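Local structure of putative methyltransferase (Emericella variicolor, 7DMB) at residues R123-A126 with M127-R131; R53-Q56 with S57-M61. The protein probably transfers methyl groups from S-adenosyl-L-methionine, acting in trans with a polyketide synthase in calbistrin biosynthesis. All blocks are in the same frame, centred on the assembly; numbering follows the deposited sequence.

Contact 1. Residues R123-A126 with M127-R131; sequences RLKA and MNEMR
Met127 N donates to Arg123 O at 2.8 Å, the shortest of four successive i to i+4 bonds that make this part of helix 120-134 a regular alpha-helix. Asn128 N, Glu129 N and Met130 N follow suit, reaching the carbonyl oxygens of Leu124, Lys125 and Ala126. Side chains one turn apart then add their own terms, as Lys125 and Glu129 illustrate. Their charged ends form only a long salt bridge, with NZ of Lys125 3.6 Å from OE2 of Glu129. The methylene chain of the lysine comes closer, its CE lying 3.1 Å from the same OE2. Lys125 swings its CG anti to the backbone N (chi1 -178°) and its chain slants across the glutamate, bending at the final torsion; both residues lie on an exposed side of the helix. The other carboxylate oxygen, OE1, weakly accepts a bond from a water that also donates to Ala126 O, already the acceptor of Met130 N. The guanidinium of Arg123 is engaged outside this stretch, in a salt bridge with Asp120. OD1 of Asn128 sits at the edge of the Arg131 guanidinium, in its plane, and accepts NH1.

Packing takes over where Leu124 and Met127 lean on Trp147 and Tyr150 of helix 140-157, while their own contact is loose, CD2 of the leucine standing 4.4 Å from SD of the methionine. At Met130, CG rests 3.2 Å from the carbonyl oxygen of Ala126.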
ATOM      1  N   ARG A 123      27.239 -10.929  -8.613  1.00 14.60           N
ATOM      2  CA  ARG A 123      26.001 -10.333  -8.112  1.00 15.04           C
ATOM      3  C   ARG A 123      24.961 -10.221  -9.225  1.00 14.66           C
ATOM      4  O   ARG A 123      23.775 -10.520  -9.023  1.00 12.47           O
ATOM      5  CB  ARG A 123      26.285  -8.963  -7.503  1.00 13.28           C
ATOM      6  CG  ARG A 123      26.437  -8.966  -5.980  1.00 17.60           C
ATOM      7  CD  ARG A 123      26.387  -7.556  -5.426  1.00 15.91           C
ATOM      8  NE  ARG A 123      27.415  -6.721  -6.040  1.00 18.63           N
ATOM      9  CZ  ARG A 123      28.660  -6.600  -5.582  1.00 20.64           C
ATOM     10  NH1 ARG A 123      29.036  -7.244  -4.490  1.00 20.34           N
ATOM     11  NH2 ARG A 123      29.531  -5.827  -6.218  1.00 22.51           N
ATOM     12  N   LEU A 124      25.390  -9.778 -10.406  1.00 13.46           N
ATOM     13  CA  LEU A 124      24.492  -9.777 -11.552  1.00 18.37           C
ATOM     14  C   LEU A 124      23.946 -11.178 -11.821  1.00 19.23           C
ATOM     15  O   LEU A 124      22.763 -11.341 -12.152  1.00 15.58           O
ATOM     16  CB  LEU A 124      25.226  -9.235 -12.778  1.00 18.81           C
ATOM     17  CG  LEU A 124      25.099  -7.745 -13.111  1.00 23.84           C
ATOM     18  CD1 LEU A 124      25.726  -7.481 -14.480  1.00 22.45           C
ATOM     19  CD2 LEU A 124      23.630  -7.274 -13.089  1.00 19.21           C
ATOM     20  N   LYS A 125      24.791 -12.204 -11.657  1.00 14.63           N
ATOM     21  CA  LYS A 125      24.340 -13.579 -11.878  1.00 19.47           C
ATOM     22  C   LYS A 125      23.281 -13.986 -10.862  1.00 16.45           C
ATOM     23  O   LYS A 125      22.282 -14.627 -11.211  1.00 17.71           O
ATOM     24  CB  LYS A 125      25.527 -14.542 -11.816  1.00 19.13           C
ATOM     25  CG  LYS A 125      25.164 -16.024 -12.077  1.00 26.47           C
ATOM     26  CD  LYS A 125      26.132 -16.964 -11.338  1.00 27.05           C
ATOM     27  CE  LYS A 125      25.950 -18.410 -11.755  1.00 27.74           C
ATOM     28  NZ  LYS A 125      25.924 -18.530 -13.238  1.00 27.66           N
ATOM     29  N   ALA A 126      23.487 -13.624  -9.596  1.00 15.65           N
ATOM     30  CA  ALA A 126      22.491 -13.897  -8.566  1.00 17.14           C
ATOM     31  C   ALA A 126      21.188 -13.140  -8.827  1.00 18.10           C
ATOM     32  O   ALA A 126      20.102 -13.710  -8.701  1.00 14.46           O
ATOM     33  CB  ALA A 126      23.065 -13.546  -7.191  1.00 16.50           C
ATOM     34  N   MET A 127      21.275 -11.857  -9.200  1.00 16.48           N
ATOM     35  CA  MET A 127      20.063 -11.105  -9.496  1.00 16.61           C
ATOM     36  C   MET A 127      19.276 -11.752 -10.634  1.00 18.02           C
ATOM     37  O   MET A 127      18.048 -11.879 -10.560  1.00 18.95           O
ATOM     38  CB  MET A 127      20.409  -9.647  -9.829  1.00 19.89           C
ATOM     39  CG  MET A 127      20.780  -8.764  -8.613  1.00 16.13           C
ATOM     40  SD  MET A 127      21.847  -7.361  -9.069  1.00 21.73           S
ATOM     41  CE  MET A 127      20.635  -6.237  -9.725  1.00 21.00           C
ATOM     42  N   ASN A 128      19.967 -12.226 -11.671  1.00 19.00           N
ATOM     43  CA  ASN A 128      19.237 -12.792 -12.802  1.00 21.65           C
ATOM     44  C   ASN A 128      18.674 -14.173 -12.490  1.00 22.08           C
ATOM     45  O   ASN A 128      17.619 -14.543 -13.030  1.00 22.06           O
ATOM     46  CB  ASN A 128      20.134 -12.809 -14.033  1.00 22.62           C
ATOM     47  CG  ASN A 128      20.321 -11.415 -14.604  1.00 26.07           C
ATOM     48  OD1 ASN A 128      19.384 -10.617 -14.608  1.00 27.41           O
ATOM     49  ND2 ASN A 128      21.528 -11.105 -15.061  1.00 21.47           N
ATOM     50  N   GLU A 129      19.348 -14.928 -11.620  1.00 16.68           N
ATOM     51  CA  GLU A 129      18.790 -16.176 -11.116  1.00 23.04           C
ATOM     52  C   GLU A 129      17.508 -15.939 -10.319  1.00 20.15           C
ATOM     53  O   GLU A 129      16.603 -16.782 -10.337  1.00 16.59           O
ATOM     54  CB  GLU A 129      19.821 -16.891 -10.239  1.00 22.86           C
ATOM     55  CG  GLU A 129      20.587 -18.014 -10.916  1.00 30.82           C
ATOM     56  CD  GLU A 129      22.036 -18.128 -10.435  1.00 33.07           C
ATOM     57  OE1 GLU A 129      22.321 -17.792  -9.254  1.00 31.84           O
ATOM     58  OE2 GLU A 129      22.889 -18.546 -11.248  1.00 28.44           O
ATOM     59  N   MET A 130      17.418 -14.823  -9.593  1.00 18.73           N
ATOM     60  CA  MET A 130      16.218 -14.575  -8.803  1.00 17.74           C
ATOM     61  C   MET A 130      15.047 -14.169  -9.697  1.00 18.51           C
ATOM     62  O   MET A 130      13.913 -14.624  -9.492  1.00 17.16           O
ATOM     63  CB  MET A 130      16.512 -13.525  -7.741  1.00 17.91           C
ATOM     64  CG  MET A 130      17.548 -14.003  -6.721  1.00 21.91           C
ATOM     65  SD  MET A 130      17.504 -13.044  -5.199  1.00 26.94           S
ATOM     66  CE  MET A 130      15.743 -13.031  -4.918  1.00 24.74           C
ATOM     67  N   ARG A 131      15.314 -13.354 -10.721  1.00 14.50           N
ATOM     68  CA  ARG A 131      14.294 -13.042 -11.716  1.00 16.27           C
ATOM     69  C   ARG A 131      13.798 -14.302 -12.406  1.00 22.88           C
ATOM     70  O   ARG A 131      12.586 -14.526 -12.523  1.00 19.54           O
ATOM     71  CB  ARG A 131      14.852 -12.059 -12.736  1.00 11.86           C
ATOM     72  CG  ARG A 131      15.347 -10.789 -12.093  1.00 14.70           C
ATOM     73  CD  ARG A 131      16.162  -9.973 -13.060  1.00 17.55           C
ATOM     74  NE  ARG A 131      15.326  -9.387 -14.109  1.00 16.59           N
ATOM     75  CZ  ARG A 131      15.760  -9.120 -15.333  1.00 16.98           C
ATOM     76  NH1 ARG A 131      17.017  -9.398 -15.660  1.00 16.21           N
ATOM     77  NH2 ARG A 131      14.947  -8.572 -16.226  1.00 16.80           N
TER
HETATM   78  O   HOH W   1      20.492 -16.255  -6.753  1.00 21.60           O

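Contact 2. Residues R53-Q56 with S57-M61; sequences RESQ and SEQEM
Arg53 and Glu58 meet at about a right angle along their chains, yet their flat ends are nearly coplanar, the guanidinium and carboxylate planes lying 19° apart. The arginine presents its NE edge, so the grip is side-on and two-pronged. NE reaches OE1 of Glu58 at 2.9 Å, and NH2 reaches OE2 of Glu58 at 2.8 Å; both oxygens are met on their syn sides. Two nearly straight bonds hold the two flat groups in a set orientation. Tyr138 OH and Trp179 NE1 add a bond each, to OE1 and OE2 respectively, giving both oxygens of this buried carboxylate a second partner. Glu58 gets there by placing CG between its backbone N and carbonyl carbon (chi1 65°), from where the extended chain reaches back to Arg53, before the helix. On the way CG passes 3.3 Å from Ser55 O.

Here the loop after strand 50-51 turns into helix 56-79, and Ser55 occupies the N-cap position, although its hydroxyl makes no capping bond. The OG instead accepts NE2 of Gln59 at 2.8 Å, lying close to the plane of that amide. Gln59 is bound to Ser55 a second time through its backbone, N donating to Ser55 O at 3.0 Å, which begins the helical i to i+4 pattern. NE2 of Gln59 also donates to Phe372 O, while its OE1 accepts Gln108 NE2, and these partners hold the amide in a definite orientation. The chain of Glu54 bends at chi2 (-89°), and its OE2 takes the N-H of Gln56 at 3.1 Å, from above the carboxylate plane. Glu60 N continues the helix by donating to Gln56 O, with CG of Glu60 packed 3.2 Å from the same oxygen.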
ATOM      1  N   ARG A  53      -1.418 -16.173   4.392  1.00 20.54           N
ATOM      2  CA  ARG A  53      -0.430 -17.248   4.409  1.00 20.17           C
ATOM      3  C   ARG A  53       0.785 -16.796   5.213  1.00 24.31           C
ATOM      4  O   ARG A  53       0.936 -15.612   5.546  1.00 21.71           O
ATOM      5  CB  ARG A  53      -0.022 -17.642   2.985  1.00 19.35           C
ATOM      6  CG  ARG A  53       0.635 -16.484   2.252  1.00 20.89           C
ATOM      7  CD  ARG A  53       1.197 -16.839   0.894  1.00 23.47           C
ATOM      8  NE  ARG A  53       1.770 -15.645   0.279  1.00 19.41           N
ATOM      9  CZ  ARG A  53       1.040 -14.723  -0.342  1.00 21.93           C
ATOM     10  NH1 ARG A  53      -0.285 -14.877  -0.427  1.00 16.63           N
ATOM     11  NH2 ARG A  53       1.630 -13.656  -0.872  1.00 15.83           N
ATOM     12  N   GLU A  54       1.638 -17.769   5.547  1.00 24.98           N
ATOM     13  CA  GLU A  54       2.971 -17.472   6.058  1.00 25.85           C
ATOM     14  C   GLU A  54       3.810 -16.922   4.916  1.00 21.85           C
ATOM     15  O   GLU A  54       3.788 -17.457   3.809  1.00 25.05           O
ATOM     16  CB  GLU A  54       3.618 -18.727   6.644  1.00 25.55           C
ATOM     17  CG  GLU A  54       4.591 -18.465   7.780  1.00 31.82           C
ATOM     18  CD  GLU A  54       6.025 -18.232   7.294  1.00 39.24           C
ATOM     19  OE1 GLU A  54       6.916 -18.003   8.143  1.00 40.69           O
ATOM     20  OE2 GLU A  54       6.267 -18.279   6.064  1.00 39.06           O
ATOM     21  N   SER A  55       4.532 -15.840   5.163  1.00 19.86           N
ATOM     22  CA  SER A  55       5.155 -15.124   4.058  1.00 20.44           C
ATOM     23  C   SER A  55       6.632 -14.822   4.282  1.00 18.87           C
ATOM     24  O   SER A  55       7.212 -14.056   3.508  1.00 18.77           O
ATOM     25  CB  SER A  55       4.392 -13.828   3.788  1.00 15.23           C
ATOM     26  OG  SER A  55       4.563 -12.918   4.852  1.00 17.97           O
ATOM     27  N   GLN A  56       7.254 -15.410   5.305  1.00 18.72           N
ATOM     28  CA  GLN A  56       8.646 -15.101   5.608  1.00 26.29           C
ATOM     29  C   GLN A  56       9.589 -15.494   4.474  1.00 19.58           C
ATOM     30  O   GLN A  56      10.584 -14.805   4.241  1.00 17.27           O
ATOM     31  CB  GLN A  56       9.052 -15.781   6.914  1.00 25.13           C
ATOM     32  CG  GLN A  56       8.273 -15.238   8.130  1.00 29.95           C
ATOM     33  CD  GLN A  56       8.438 -13.731   8.328  1.00 29.47           C
ATOM     34  OE1 GLN A  56       7.450 -12.990   8.418  1.00 29.04           O
ATOM     35  NE2 GLN A  56       9.688 -13.273   8.408  1.00 22.46           N
ATOM     36  N   SER A  57       9.297 -16.579   3.758  1.00 19.01           N
ATOM     37  CA  SER A  57      10.164 -16.988   2.657  1.00 22.74           C
ATOM     38  C   SER A  57      10.171 -15.950   1.540  1.00 21.26           C
ATOM     39  O   SER A  57      11.239 -15.515   1.095  1.00 15.29           O
ATOM     40  CB  SER A  57       9.730 -18.348   2.111  1.00 22.22           C
ATOM     41  OG  SER A  57      10.244 -19.390   2.909  1.00 24.11           O
ATOM     42  N   GLU A  58       8.989 -15.558   1.053  1.00 17.67           N
ATOM     43  CA  GLU A  58       8.959 -14.605  -0.053  1.00 18.15           C
ATOM     44  C   GLU A  58       9.479 -13.237   0.374  1.00 16.17           C
ATOM     45  O   GLU A  58      10.106 -12.544  -0.433  1.00 15.86           O
ATOM     46  CB  GLU A  58       7.544 -14.488  -0.631  1.00 20.22           C
ATOM     47  CG  GLU A  58       6.486 -13.913   0.305  1.00 16.13           C
ATOM     48  CD  GLU A  58       5.068 -14.197  -0.208  1.00 16.64           C
ATOM     49  OE1 GLU A  58       4.598 -15.328  -0.033  1.00 20.31           O
ATOM     50  OE2 GLU A  58       4.433 -13.296  -0.795  1.00 17.81           O
ATOM     51  N   GLN A  59       9.241 -12.848   1.637  1.00 14.31           N
ATOM     52  CA  GLN A  59       9.758 -11.583   2.170  1.00 18.23           C
ATOM     53  C   GLN A  59      11.280 -11.571   2.224  1.00 13.31           C
ATOM     54  O   GLN A  59      11.906 -10.525   2.014  1.00 15.61           O
ATOM     55  CB  GLN A  59       9.207 -11.325   3.574  1.00 14.92           C
ATOM     56  CG  GLN A  59       7.753 -10.862   3.646  1.00 17.28           C
ATOM     57  CD  GLN A  59       7.399 -10.343   5.027  1.00 12.86           C
ATOM     58  OE1 GLN A  59       8.141  -9.566   5.603  1.00 15.78           O
ATOM     59  NE2 GLN A  59       6.261 -10.765   5.556  1.00 16.39           N
ATOM     60  N   GLU A  60      11.888 -12.702   2.571  1.00 16.31           N
ATOM     61  CA  GLU A  60      13.346 -12.807   2.565  1.00 16.08           C
ATOM     62  C   GLU A  60      13.897 -12.932   1.155  1.00 14.69           C
ATOM     63  O   GLU A  60      15.018 -12.482   0.892  1.00 12.81           O
ATOM     64  CB  GLU A  60      13.796 -13.997   3.409  1.00 14.63           C
ATOM     65  CG  GLU A  60      13.566 -13.789   4.892  1.00 18.31           C
ATOM     66  CD  GLU A  60      13.402 -15.082   5.652  1.00 25.32           C
ATOM     67  OE1 GLU A  60      13.744 -16.147   5.098  1.00 22.39           O
ATOM     68  OE2 GLU A  60      12.925 -15.026   6.806  1.00 31.31           O
ATOM     69  N   MET A  61      13.134 -13.539   0.241  1.00 13.58           N
ATOM     70  CA  MET A  61      13.521 -13.505  -1.165  1.00 14.42           C
ATOM     71  C   MET A  61      13.529 -12.070  -1.682  1.00 17.47           C
ATOM     72  O   MET A  61      14.455 -11.663  -2.394  1.00 15.82           O
ATOM     73  CB  MET A  61      12.566 -14.367  -1.985  1.00 14.57           C
ATOM     74  CG  MET A  61      13.050 -14.681  -3.383  1.00 25.32           C
ATOM     75  SD  MET A  61      11.696 -15.150  -4.471  1.00 32.91           S
ATOM     76  CE  MET A  61      11.135 -16.631  -3.638  1.00 26.24           C
TER

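In the fold
Followed from the N terminus, the chain first meets contact 2, where residues 53-61 carry it from strand 50-51 into helix 56-79. Through its outside partners this junction is joined to helix 172-181 and to the loops around Tyr138 and Phe372. The helices 85-101 and 112-117 intervene before contact 1, which sits within helix 120-134 and also lies against helix 140-157. Each contact is local, its partners three to five residues apart, so neither closes a long loop; they lie in series and do not nest or cross. Their centres are about 19 Å apart, but helices 56-79 and 120-134 pack together, and there the two contacts meet, Met130 of contact 1 against Met61 of contact 2.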